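Local coordinates for protein O-methyltransferase family 2 (Planctopirus limnophila, PDB 5I2H) that probably transfers a methyl group from S-adenosyl-L-methionine to hydroxyl oxygens of small molecules and binds the flavone apigenin in a pocket completed by a second subunit, at residues 157-162 and 232-237; 210-215 and 240-245. One frame throughout, in Å; residues are numbered along the deposited sequence. Where two conformers were deposited one is given.

Interaction 1 (157-162 and 232-237). With AGI (5,7-dihydroxy-2-(4-hydroxyphenyl)-4H-chromen-4-one), chain C.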
ATOM      1  N   SER A 157      27.152  -5.564   4.699  1.00 26.46           N
ATOM      2  CA  SER A 157      26.126  -4.843   3.965  1.00 26.60           C
ATOM      3  C   SER A 157      25.868  -5.478   2.603  1.00 24.62           C
ATOM      4  O   SER A 157      24.709  -5.689   2.207  1.00 24.08           O
ATOM      5  CB  SER A 157      26.551  -3.386   3.817  1.00 30.44           C
ATOM      6  OG  SER A 157      25.678  -2.727   2.922  1.00 38.17           O
ATOM      7  N   ALA A 158      26.932  -5.796   1.862  1.00 23.09           N
ATOM      8  CA  ALA A 158      26.719  -6.424   0.555  1.00 22.56           C
ATOM      9  C   ALA A 158      26.070  -7.796   0.702  1.00 24.07           C
ATOM     10  O   ALA A 158      25.161  -8.143  -0.068  1.00 23.15           O
ATOM     11  CB  ALA A 158      28.035  -6.524  -0.215  1.00 26.17           C
ATOM     12  N   ARG A 159      26.543  -8.610   1.662  0.56 23.55           N
ATOM     13  CA  ARG A 159      25.935  -9.924   1.881  0.56 24.53           C
ATOM     14  C   ARG A 159      24.466  -9.789   2.243  0.56 24.69           C
ATOM     15  O   ARG A 159      23.602 -10.463   1.666  0.56 24.26           O
ATOM     16  CB  ARG A 159      26.660 -10.700   2.987  0.56 25.35           C
ATOM     17  CG  ARG A 159      26.046 -12.092   3.190  0.56 26.20           C
ATOM     18  CD  ARG A 159      26.557 -12.841   4.402  0.56 26.98           C
ATOM     19  NE  ARG A 159      26.107 -12.224   5.644  0.56 28.08           N
ATOM     20  CZ  ARG A 159      26.883 -11.480   6.423  0.56 27.44           C
ATOM     21  NH1 ARG A 159      26.386 -10.933   7.528  0.56 28.10           N
ATOM     22  NH2 ARG A 159      28.156 -11.284   6.091  0.56 25.87           N
ATOM     23  N   PHE A 160      24.170  -8.924   3.214  1.00 25.60           N
ATOM     24  CA  PHE A 160      22.790  -8.738   3.656  1.00 29.09           C
ATOM     25  C   PHE A 160      21.882  -8.364   2.481  1.00 26.19           C
ATOM     26  O   PHE A 160      20.810  -8.964   2.282  1.00 26.57           O
ATOM     27  CB  PHE A 160      22.764  -7.664   4.764  1.00 33.73           C
ATOM     28  CG  PHE A 160      21.387  -7.290   5.233  1.00 39.66           C
ATOM     29  CD1 PHE A 160      20.736  -8.063   6.199  1.00 43.55           C
ATOM     30  CD2 PHE A 160      20.744  -6.162   4.728  1.00 42.00           C
ATOM     31  CE1 PHE A 160      19.453  -7.731   6.647  1.00 45.55           C
ATOM     32  CE2 PHE A 160      19.463  -5.814   5.162  1.00 45.13           C
ATOM     33  CZ  PHE A 160      18.809  -6.606   6.128  1.00 46.46           C
ATOM     34  N   LEU A 161      22.324  -7.411   1.657  1.00 21.59           N
ATOM     35  CA  LEU A 161      21.510  -7.022   0.520  1.00 20.37           C
ATOM     36  C   LEU A 161      21.429  -8.146  -0.507  1.00 17.87           C
ATOM     37  O   LEU A 161      20.348  -8.430  -1.032  1.00 18.18           O
ATOM     38  CB  LEU A 161      22.058  -5.745  -0.115  1.00 21.59           C
ATOM     39  CG  LEU A 161      21.304  -5.329  -1.381  1.00 26.87           C
ATOM     40  CD1 LEU A 161      19.780  -5.251  -1.113  1.00 28.89           C
ATOM     41  CD2 LEU A 161      21.839  -3.988  -1.926  1.00 30.00           C
ATOM     42  N   THR A 162      22.552  -8.800  -0.808  1.00 16.12           N
ATOM     43  CA  THR A 162      22.501  -9.884  -1.784  1.00 13.86           C
ATOM     44  C   THR A 162      21.571 -11.006  -1.326  1.00 14.67           C
ATOM     45  O   THR A 162      20.770 -11.518  -2.119  1.00 15.68           O
ATOM     46  CB  THR A 162      23.916 -10.413  -2.070  1.00 14.17           C
ATOM     47  OG1 THR A 162      24.679  -9.334  -2.615  1.00 17.05           O
ATOM     48  CG2 THR A 162      23.893 -11.563  -3.123  1.00 16.36           C
ATOM     49  N   LEU A 232      30.395 -11.889  -5.077  1.00 21.48           N
ATOM     50  CA  LEU A 232      30.801 -13.190  -5.593  1.00 19.19           C
ATOM     51  C   LEU A 232      30.977 -14.232  -4.493  1.00 19.65           C
ATOM     52  O   LEU A 232      30.926 -15.432  -4.780  1.00 18.77           O
ATOM     53  CB  LEU A 232      32.096 -13.040  -6.381  1.00 17.75           C
ATOM     54  CG  LEU A 232      31.921 -12.164  -7.615  1.00 17.58           C
ATOM     55  CD1 LEU A 232      33.283 -11.991  -8.305  1.00 18.92           C
ATOM     56  CD2 LEU A 232      30.855 -12.734  -8.561  1.00 18.96           C
ATOM     57  N   LYS A 233      31.201 -13.802  -3.249  1.00 20.11           N
ATOM     58  CA  LYS A 233      31.299 -14.755  -2.147  1.00 21.10           C
ATOM     59  C   LYS A 233      30.005 -15.537  -2.000  1.00 18.26           C
ATOM     60  O   LYS A 233      30.026 -16.741  -1.690  1.00 18.03           O
ATOM     61  CB  LYS A 233      31.610 -14.025  -0.839  1.00 25.64           C
ATOM     62  CG  LYS A 233      32.905 -13.241  -0.822  1.00 31.83           C
ATOM     63  CD  LYS A 233      34.078 -14.030  -0.262  1.00 37.83           C
ATOM     64  CE  LYS A 233      35.357 -13.158  -0.276  1.00 40.99           C
ATOM     65  NZ  LYS A 233      36.593 -13.883   0.170  1.00 43.18           N
ATOM     66  N   ILE A 234      28.866 -14.849  -2.149  1.00 15.56           N
ATOM     67  CA  ILE A 234      27.574 -15.525  -2.038  1.00 16.19           C
ATOM     68  C   ILE A 234      27.400 -16.494  -3.196  1.00 12.97           C
ATOM     69  O   ILE A 234      26.969 -17.637  -3.001  1.00 12.01           O
ATOM     70  CB  ILE A 234      26.410 -14.512  -1.981  1.00 18.89           C
ATOM     71  CG1 ILE A 234      26.365 -13.806  -0.630  1.00 23.67           C
ATOM     72  CG2 ILE A 234      25.099 -15.201  -2.162  1.00 18.14           C
ATOM     73  CD1 ILE A 234      26.927 -12.420  -0.690  1.00 25.93           C
ATOM     74  N   ALA A 235      27.737 -16.052  -4.417  1.00 11.70           N
ATOM     75  CA  ALA A 235      27.634 -16.938  -5.569  1.00 11.96           C
ATOM     76  C   ALA A 235      28.459 -18.195  -5.368  1.00 12.11           C
ATOM     77  O   ALA A 235      28.022 -19.281  -5.738  1.00 13.21           O
ATOM     78  CB  ALA A 235      28.083 -16.239  -6.853  1.00 10.65           C
ATOM     79  N   ALA A 236      29.650 -18.072  -4.776  1.00 11.98           N
ATOM     80  CA  ALA A 236      30.500 -19.246  -4.602  1.00 12.87           C
ATOM     81  C   ALA A 236      29.811 -20.272  -3.709  1.00 12.77           C
ATOM     82  O   ALA A 236      29.838 -21.479  -3.991  1.00 15.56           O
ATOM     83  CB  ALA A 236      31.844 -18.847  -3.989  1.00 13.84           C
ATOM     84  N   GLU A 237      29.188 -19.803  -2.618  1.00 10.98           N
ATOM     85  CA  GLU A 237      28.463 -20.704  -1.718  1.00 11.71           C
ATOM     86  C   GLU A 237      27.306 -21.374  -2.449  1.00 11.02           C
ATOM     87  O   GLU A 237      27.124 -22.609  -2.385  1.00 11.37           O
ATOM     88  CB  GLU A 237      27.952 -19.922  -0.497  1.00 11.97           C
ATOM     89  CG  GLU A 237      26.953 -20.695   0.373  1.00 11.90           C
ATOM     90  CD  GLU A 237      27.547 -22.011   0.905  1.00 12.87           C
ATOM     91  OE1 GLU A 237      28.782 -22.090   1.092  1.00 13.62           O
ATOM     92  OE2 GLU A 237      26.799 -22.981   1.111  1.00 13.80           O
TER
HETATM   93  CAG AGI C 501      18.198  -1.854  -1.842  1.00 46.44           C
HETATM   94  CAE AGI C 501      18.496  -1.310  -0.596  1.00 47.01           C
HETATM   95  CAM AGI C 501      19.592  -0.460  -0.477  1.00 47.54           C
HETATM   96  OAB AGI C 501      19.864   0.067   0.753  1.00 48.49           O
HETATM   97  CAF AGI C 501      20.387  -0.157  -1.595  1.00 47.10           C
HETATM   98  CAH AGI C 501      20.086  -0.703  -2.848  1.00 46.65           C
HETATM   99  CAP AGI C 501      18.985  -1.555  -2.960  1.00 45.12           C
HETATM  100  CAQ AGI C 501      18.554  -2.201  -4.230  1.00 42.50           C
HETATM  101  OAL AGI C 501      17.299  -2.758  -4.141  1.00 40.41           O
HETATM  102  CAJ AGI C 501      19.322  -2.258  -5.406  1.00 40.70           C
HETATM  103  CAR AGI C 501      18.801  -2.897  -6.548  1.00 38.44           C
HETATM  104  OAA AGI C 501      19.480  -2.975  -7.601  1.00 34.76           O
HETATM  105  CAT AGI C 501      17.426  -3.518  -6.473  1.00 38.64           C
HETATM  106  CAS AGI C 501      16.699  -3.400  -5.187  1.00 38.35           C
HETATM  107  CAK AGI C 501      15.431  -3.931  -5.030  1.00 35.64           C
HETATM  108  CAN AGI C 501      14.825  -4.586  -6.084  1.00 34.15           C
HETATM  109  OAC AGI C 501      13.593  -5.100  -5.863  1.00 31.85           O
HETATM  110  CAI AGI C 501      15.452  -4.744  -7.329  1.00 35.47           C
HETATM  111  CAO AGI C 501      16.720  -4.245  -7.580  1.00 36.68           C
HETATM  112  OAD AGI C 501      17.258  -4.431  -8.799  1.00 36.69           O
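The wall of the apigenin pocket formed by helix 154-179 is backed by helix 229-241 where Arg159 and Thr162 receive Ile234. The contact is small, burying 135 Å² in all, and Ile234 carries it from its side. Its terminal CD1 enters the step between two residues on successive turns: it meets the backbone of Arg159, CD1 to CA 3.7 Å, and reaches Thr162, CD1 to CB 3.9 Å. Both branches of Ile234 touch Thr162: CG2 lies 4.0 Å from Thr162 CG2, and CD1 at the end of the other branch spans threonine and arginine alike. The side chain of Arg159 crosses that of Ile234 at about a right angle, offering only its aliphatic start, CG to CD1 4.0 Å; its guanidinium group leads away and, in the conformer given, pairs with Asp156. Thr162 turns its methyl to the isoleucine by placing CG2 anti to the backbone N (chi1 of OG1 -61°), which leaves OG1 to bond Ala158 O at 2.9 Å. This bond keeps the hydroxyl satisfied within its own helix, and the same oxygen also accepts Thr162 N, from the opposite face of its plane. On another side of the same helix Leu161 holds the hydroxyphenyl ring of apigenin, CD1 to CAG and CD2 to CAH both 3.8 Å, its two methyls on one face of the ring. Phe160 packs on Leu112 of the second subunit, whose Tyr109 also bonds the flavone. The arrangement is a helix-helix contact joining the Rossmann-like methyltransferase fold to a ligand-pocket helix.

Interaction 2 (210-215 and 240-245)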
ATOM      1  N   TYR A 210      20.033 -17.038 -11.155  1.00  7.78           N
ATOM      2  CA  TYR A 210      19.407 -17.288 -12.451  1.00  8.38           C
ATOM      3  C   TYR A 210      20.304 -18.146 -13.328  1.00  7.64           C
ATOM      4  O   TYR A 210      19.820 -19.043 -14.034  1.00  8.67           O
ATOM      5  CB  TYR A 210      19.055 -15.981 -13.160  1.00  8.76           C
ATOM      6  CG  TYR A 210      17.927 -15.243 -12.457  1.00 10.58           C
ATOM      7  CD1 TYR A 210      16.598 -15.528 -12.732  1.00 14.55           C
ATOM      8  CD2 TYR A 210      18.192 -14.257 -11.507  1.00 14.59           C
ATOM      9  CE1 TYR A 210      15.568 -14.863 -12.074  1.00 14.25           C
ATOM     10  CE2 TYR A 210      17.163 -13.582 -10.849  1.00 14.36           C
ATOM     11  CZ  TYR A 210      15.852 -13.881 -11.149  1.00 15.37           C
ATOM     12  OH  TYR A 210      14.819 -13.226 -10.498  1.00 17.36           O
ATOM     13  N   THR A 211      21.613 -17.858 -13.315  1.00  7.72           N
ATOM     14  CA  THR A 211      22.560 -18.650 -14.096  1.00  8.40           C
ATOM     15  C   THR A 211      22.657 -20.070 -13.566  1.00  9.21           C
ATOM     16  O   THR A 211      22.704 -21.018 -14.360  1.00 10.18           O
ATOM     17  CB  THR A 211      23.924 -17.974 -14.090  1.00 11.97           C
ATOM     18  OG1 THR A 211      23.783 -16.700 -14.726  1.00 13.98           O
ATOM     19  CG2 THR A 211      24.960 -18.798 -14.856  1.00 11.23           C
HETATM   20  N   MSE A 212      22.669 -20.245 -12.234  1.00  8.71           N
HETATM   21  CA  MSE A 212      22.728 -21.595 -11.678  1.00  7.84           C
HETATM   22  C   MSE A 212      21.511 -22.424 -12.116  1.00  8.81           C
HETATM   23  O   MSE A 212      21.672 -23.599 -12.453  1.00 10.43           O
HETATM   24  CB  MSE A 212      22.845 -21.566 -10.157  1.00  8.78           C
HETATM   25  CG  MSE A 212      24.118 -20.871  -9.719  1.00 11.15           C
HETATM   26 SE   MSE A 212      23.997 -20.522  -7.832  0.79 13.58          SE
HETATM   27  CE  MSE A 212      25.405 -19.148  -7.848  1.00 15.59           C
ATOM     28  N   ALA A 213      20.308 -21.833 -12.132  1.00  8.88           N
ATOM     29  CA  ALA A 213      19.153 -22.573 -12.639  1.00  7.18           C
ATOM     30  C   ALA A 213      19.344 -22.954 -14.106  1.00  8.80           C
ATOM     31  O   ALA A 213      19.082 -24.100 -14.502  1.00 10.37           O
ATOM     32  CB  ALA A 213      17.873 -21.764 -12.438  1.00  6.91           C
ATOM     33  N   VAL A 214      19.790 -22.004 -14.937  1.00  7.62           N
ATOM     34  CA  VAL A 214      20.006 -22.331 -16.346  1.00  8.69           C
ATOM     35  C   VAL A 214      21.011 -23.470 -16.480  1.00  8.83           C
ATOM     36  O   VAL A 214      20.824 -24.403 -17.280  1.00 12.01           O
ATOM     37  CB  VAL A 214      20.460 -21.069 -17.107  1.00 10.66           C
ATOM     38  CG1 VAL A 214      20.957 -21.420 -18.516  1.00 11.63           C
ATOM     39  CG2 VAL A 214      19.291 -20.083 -17.173  1.00 11.84           C
ATOM     40  N   LEU A 215      22.074 -23.441 -15.678  1.00  8.88           N
ATOM     41  CA  LEU A 215      23.076 -24.503 -15.794  1.00  8.18           C
ATOM     42  C   LEU A 215      22.533 -25.862 -15.359  1.00 10.94           C
ATOM     43  O   LEU A 215      22.987 -26.889 -15.886  1.00 11.65           O
ATOM     44  CB  LEU A 215      24.324 -24.175 -14.965  1.00  9.08           C
ATOM     45  CG  LEU A 215      25.148 -22.972 -15.439  1.00  8.34           C
ATOM     46  CD1 LEU A 215      26.404 -22.795 -14.538  1.00  9.17           C
ATOM     47  CD2 LEU A 215      25.523 -23.065 -16.927  1.00 11.32           C
ATOM     48  N   GLU A 240      28.127 -24.095  -4.942  1.00 10.36           N
ATOM     49  CA  GLU A 240      28.376 -25.392  -4.311  1.00 12.45           C
ATOM     50  C   GLU A 240      27.071 -26.088  -3.948  1.00 11.84           C
ATOM     51  O   GLU A 240      26.913 -27.299  -4.177  1.00 16.01           O
ATOM     52  CB  GLU A 240      29.258 -25.243  -3.062  1.00 15.39           C
ATOM     53  CG  GLU A 240      30.624 -24.631  -3.307  1.00 19.46           C
ATOM     54  CD  GLU A 240      31.643 -25.572  -3.903  1.00 24.95           C
ATOM     55  OE1 GLU A 240      31.313 -26.761  -4.179  1.00 27.41           O
ATOM     56  OE2 GLU A 240      32.811 -25.118  -4.058  1.00 27.53           O
ATOM     57  N   GLN A 241      26.120 -25.344  -3.388  1.00 10.22           N
ATOM     58  CA  GLN A 241      24.864 -25.958  -2.995  1.00 11.05           C
ATOM     59  C   GLN A 241      24.130 -26.542  -4.188  1.00 10.50           C
ATOM     60  O   GLN A 241      23.545 -27.625  -4.084  1.00 12.24           O
ATOM     61  CB  GLN A 241      23.978 -24.941  -2.296  1.00 11.39           C
ATOM     62  CG  GLN A 241      24.494 -24.486  -0.948  1.00 11.92           C
ATOM     63  CD  GLN A 241      23.537 -23.513  -0.310  1.00 11.59           C
ATOM     64  OE1 GLN A 241      22.342 -23.513  -0.631  1.00 14.30           O
ATOM     65  NE2 GLN A 241      24.042 -22.676   0.595  1.00 10.76           N
ATOM     66  N   THR A 242      24.133 -25.832  -5.326  1.00 11.70           N
ATOM     67  CA  THR A 242      23.362 -26.256  -6.488  1.00 11.54           C
ATOM     68  C   THR A 242      24.151 -27.213  -7.373  1.00 11.35           C
ATOM     69  O   THR A 242      23.618 -27.664  -8.393  1.00 12.57           O
ATOM     70  CB  THR A 242      22.894 -25.042  -7.321  1.00 11.32           C
ATOM     71  OG1 THR A 242      24.032 -24.251  -7.693  1.00 11.17           O
ATOM     72  CG2 THR A 242      21.894 -24.175  -6.517  1.00 11.65           C
ATOM     73  N   GLY A 243      25.396 -27.540  -7.006  1.00 11.12           N
ATOM     74  CA  GLY A 243      26.165 -28.538  -7.728  1.00 12.49           C
ATOM     75  C   GLY A 243      26.635 -28.132  -9.111  1.00 14.15           C
ATOM     76  O   GLY A 243      26.938 -29.007  -9.922  1.00 15.87           O
ATOM     77  N   VAL A 244      26.718 -26.833  -9.403  1.00 12.56           N
ATOM     78  CA  VAL A 244      27.165 -26.363 -10.710  1.00 11.97           C
ATOM     79  C   VAL A 244      28.520 -25.670 -10.619  1.00 13.58           C
ATOM     80  O   VAL A 244      28.992 -25.084 -11.610  1.00 13.12           O
ATOM     81  CB  VAL A 244      26.118 -25.452 -11.375  1.00 11.31           C
ATOM     82  CG1 VAL A 244      24.791 -26.225 -11.582  1.00 11.59           C
ATOM     83  CG2 VAL A 244      25.933 -24.190 -10.544  1.00 12.51           C
ATOM     84  N   ARG A 245      29.178 -25.767  -9.464  1.00 12.39           N
ATOM     85  CA  ARG A 245      30.437 -25.059  -9.227  1.00 15.06           C
ATOM     86  C   ARG A 245      31.488 -25.323 -10.309  1.00 16.73           C
ATOM     87  O   ARG A 245      32.234 -24.408 -10.700  1.00 16.93           O
ATOM     88  CB  ARG A 245      30.953 -25.479  -7.852  1.00 17.86           C
ATOM     89  CG  ARG A 245      32.383 -25.204  -7.521  1.00 20.73           C
ATOM     90  CD  ARG A 245      32.525 -23.800  -7.123  1.00 21.31           C
ATOM     91  NE  ARG A 245      32.766 -22.983  -8.287  1.00 22.48           N
ATOM     92  CZ  ARG A 245      33.241 -21.755  -8.217  1.00 20.53           C
ATOM     93  NH1 ARG A 245      33.462 -21.046  -9.343  1.00 17.76           N
ATOM     94  NH2 ARG A 245      33.472 -21.251  -7.010  1.00 20.00           N
TER
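Thr242 OG1, bonded to Leu238 O with a weak second bond to Ala239 O, lies beside the selenium of Met212, a selenomethionine, OG1 to SE 3.7 Å. Its chi1 of 56° sets the hydroxyl between the backbone N and the carbonyl carbon, where it can turn back to the preceding helical turn and still flank the selenium. The two side chains cross at about a right angle. Met212 starts toward the turn and then runs past it, extended beyond CG, and Val244 crosses the same methylene stem at about a right angle, CG2 to Met212 CG 3.9 Å. The other methyl of Val244 serves the next helical turn, CG1 to Leu215 CB 4.0 Å, while its CB faces Leu215 CD1 at 4.1 Å. Val244 thus straddles two residues of helix 209-217, and with 198 Å² buried the contact is almost wholly apolar. Gly243, at phi 71°, swings the chain so that the valine points inward; its N returns to Glu240 O at 3.2 Å. Thr242 O is bonded to Gln216 NE2 and Leu215 O to Arg247 NH2, polar ties close to the apolar patch. Met212 and Leu215 also rest on Leu248 of strand 248-252, outermost in this chain's sheet. A Schellman motif here ends a helix against its neighbour, as parallel helices pack on one face of a Rossmann-like sheet.

Overall arrangement
From the N terminus, helix 154-179 comes first, and interaction 1 closes a long loop from it to helix 229-241, spanning strand 199-203, helix 209-217 and strand 222-227. Interaction 2 starts inside that loop and ends beyond it, so the two contacts cross along the chain. Both use helix 229-241, interaction 1 its middle and interaction 2 its C-terminal end and the turn after it; their centres lie about 15 Å apart, and Met212 CE comes within 3.4 Å of Ala235 O. Together they tie the helix between strands 222-227 and 248-252 to its neighbour within the Rossmann-like fold and to the helix that lines the apigenin pocket.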